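PDB 1C3P: protein (hdlp (histone deacetylase-like protein)) from Aquifex aeolicus, which probably works as a zinc-dependent deacetylase of the histone deacetylase family and may take part in acetoin breakdown. Local coordinates for residues 269-274 against 351-356. Residues are numbered along the deposited sequence; the frame is centred on the assembly and turned at random.
Sequences NLSNVA and LKDPWR
Arg-356 sets CG beside its own backbone N (chi1 -63°) and then runs extended to NE, which carries the guanidinium alongside Ser-271 to the carbonyl of Leu-270. NH1 donates to Leu-270 O at 3.0 Å. The oxygen lies near the guanidinium plane, but the donor is tilted 31° from the carbonyl plane. Asp-353 OD2 sits above one face of the guanidinium and forms a salt bridge with NE through charge alone, since no N-H points at it; the position of OD2 is less sure. On the way, CD of Arg-356 packs 3.7 Å from CA of Ser-271. Val-273 turns CG1 anti to its backbone N (chi1 173°), and this methyl meets Trp-355 CZ2 at 3.3 Å. Val-273 crosses Trp-355 at about a right angle, its CB over one ring face, toward the rim. Ala-274 CB approaches Trp-355 CZ3 at 3.6 Å.

Ser-271 is the N-cap of helix 272-286, part of the alpha/beta arginase-like fold. Its OG accepts from Ala-274 N at 3.0 Å and is also hydrogen-bonded to Asp-228 OD2. Both Asp-353 oxygens are modelled as accepting from Asn-272 N, but they stand too close to neighbouring atoms, so the details are doubtful. Their negative charge would probably interact favourably with the positive end of the helix dipole. NH2 of Arg-356 forms a salt bridge with Glu-262. A leucine in place of Arg-356 would probably leave Leu-270 O without this donor and Glu-262 without this charge partner. A water donates to both Asn-269 O, at 2.8 Å, and Arg-356 O, joining the two backbones.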
loop_
_atom_site.group_PDB
_atom_site.type_symbol
_atom_site.label_atom_id
_atom_site.label_comp_id
_atom_site.label_asym_id
_atom_site.label_seq_id
_atom_site.Cartn_x
_atom_site.Cartn_y
_atom_site.Cartn_z
ATOM N N ASN A 269 -11.092 11.936 -4.017
ATOM C CA ASN A 269 -12.403 11.711 -3.410
ATOM C C ASN A 269 -13.069 10.473 -3.986
ATOM O O ASN A 269 -14.207 10.528 -4.448
ATOM C CB ASN A 269 -13.327 12.911 -3.647
ATOM C CG ASN A 269 -12.760 14.202 -3.102
ATOM O OD1 ASN A 269 -12.211 14.237 -2.000
ATOM N ND2 ASN A 269 -12.913 15.283 -3.861
ATOM N N LEU A 270 -12.374 9.349 -3.940
ATOM C CA LEU A 270 -12.928 8.133 -4.497
ATOM C C LEU A 270 -13.886 7.386 -3.562
ATOM O O LEU A 270 -13.925 7.636 -2.346
ATOM C CB LEU A 270 -11.799 7.184 -4.884
ATOM C CG LEU A 270 -10.663 7.705 -5.772
ATOM C CD1 LEU A 270 -9.868 6.491 -6.234
ATOM C CD2 LEU A 270 -11.203 8.476 -6.978
ATOM N N SER A 271 -14.640 6.463 -4.157
ATOM C CA SER A 271 -15.583 5.594 -3.448
ATOM C C SER A 271 -14.898 4.234 -3.265
ATOM O O SER A 271 -13.986 3.907 -4.039
ATOM C CB SER A 271 -16.848 5.372 -4.284
ATOM O OG SER A 271 -16.572 4.582 -5.435
ATOM N N ASN A 272 -15.337 3.444 -2.274
ATOM C CA ASN A 272 -14.772 2.105 -2.007
ATOM C C ASN A 272 -15.062 1.196 -3.178
ATOM O O ASN A 272 -14.335 0.236 -3.423
ATOM C CB ASN A 272 -15.440 1.375 -0.837
ATOM C CG ASN A 272 -15.192 1.996 0.483
ATOM O OD1 ASN A 272 -15.832 1.607 1.469
ATOM N ND2 ASN A 272 -14.258 2.943 0.547
ATOM N N VAL A 273 -16.188 1.448 -3.840
ATOM C CA VAL A 273 -16.590 0.628 -4.973
ATOM C C VAL A 273 -15.706 0.853 -6.193
ATOM O O VAL A 273 -15.460 -0.067 -6.954
ATOM C CB VAL A 273 -18.070 0.857 -5.310
ATOM C CG1 VAL A 273 -18.438 0.131 -6.583
ATOM C CG2 VAL A 273 -18.926 0.306 -4.164
ATOM N N ALA A 274 -15.216 2.074 -6.379
ATOM C CA ALA A 274 -14.312 2.323 -7.493
ATOM C C ALA A 274 -12.957 1.688 -7.122
ATOM O O ALA A 274 -12.233 1.197 -7.993
ATOM C CB ALA A 274 -14.165 3.835 -7.726
ATOM N N LEU A 351 -21.598 -1.207 3.962
ATOM C CA LEU A 351 -20.237 -1.621 3.703
ATOM C C LEU A 351 -19.719 -0.911 2.448
ATOM O O LEU A 351 -18.600 -0.393 2.429
ATOM C CB LEU A 351 -20.186 -3.142 3.527
ATOM C CG LEU A 351 -18.818 -3.798 3.714
ATOM C CD1 LEU A 351 -18.963 -5.306 3.667
ATOM C CD2 LEU A 351 -17.854 -3.317 2.655
ATOM N N LYS A 352 -20.544 -0.879 1.409
ATOM C CA LYS A 352 -20.178 -0.243 0.142
ATOM C C LYS A 352 -20.711 1.176 0.076
ATOM O O LYS A 352 -21.855 1.415 0.438
ATOM C CB LYS A 352 -20.765 -1.048 -1.020
ATOM C CG LYS A 352 -20.135 -2.413 -1.206
ATOM C CD LYS A 352 -20.979 -3.346 -2.071
ATOM C CE LYS A 352 -21.243 -2.808 -3.459
ATOM N NZ LYS A 352 -22.080 -3.772 -4.239
ATOM N N ASP A 353 -19.895 2.140 -0.342
ATOM C CA ASP A 353 -20.457 3.477 -0.470
ATOM C C ASP A 353 -20.944 3.659 -1.905
ATOM O O ASP A 353 -20.625 2.862 -2.786
ATOM C CB ASP A 353 -19.468 4.587 -0.062
ATOM C CG ASP A 353 -18.080 4.389 -0.607
ATOM O OD1 ASP A 353 -17.300 3.632 0.003
ATOM O OD2 ASP A 353 -17.765 4.997 -1.647
ATOM N N PRO A 354 -21.781 4.671 -2.149
ATOM C CA PRO A 354 -22.293 4.919 -3.498
ATOM C C PRO A 354 -21.158 5.368 -4.403
ATOM O O PRO A 354 -20.137 5.863 -3.927
ATOM C CB PRO A 354 -23.296 6.046 -3.269
ATOM C CG PRO A 354 -22.632 6.819 -2.152
ATOM C CD PRO A 354 -22.346 5.657 -1.213
ATOM N N TRP A 355 -21.324 5.190 -5.703
ATOM C CA TRP A 355 -20.287 5.651 -6.608
ATOM C C TRP A 355 -20.095 7.144 -6.423
ATOM O O TRP A 355 -21.008 7.837 -5.972
ATOM C CB TRP A 355 -20.650 5.360 -8.056
ATOM C CG TRP A 355 -20.343 3.970 -8.426
ATOM C CD1 TRP A 355 -21.109 2.861 -8.199
ATOM C CD2 TRP A 355 -19.123 3.508 -8.998
ATOM N NE1 TRP A 355 -20.431 1.731 -8.599
ATOM C CE2 TRP A 355 -19.207 2.104 -9.092
ATOM C CE3 TRP A 355 -17.961 4.146 -9.439
ATOM C CZ2 TRP A 355 -18.172 1.328 -9.611
ATOM C CZ3 TRP A 355 -16.936 3.379 -9.953
ATOM C CH2 TRP A 355 -17.047 1.986 -10.034
ATOM N N ARG A 356 -18.899 7.621 -6.758
ATOM C CA ARG A 356 -18.552 9.033 -6.641
ATOM C C ARG A 356 -17.849 9.418 -7.934
ATOM O O ARG A 356 -16.664 9.748 -7.946
ATOM C CB ARG A 356 -17.633 9.251 -5.431
ATOM C CG ARG A 356 -18.313 8.906 -4.109
ATOM C CD ARG A 356 -17.366 8.776 -2.932
ATOM N NE ARG A 356 -18.123 8.441 -1.727
ATOM C CZ ARG A 356 -17.582 8.056 -0.577
ATOM N NH1 ARG A 356 -16.263 7.951 -0.460
ATOM N NH2 ARG A 356 -18.367 7.781 0.460
HETATM O O HOH W 1 -15.626 12.057 -6.325
#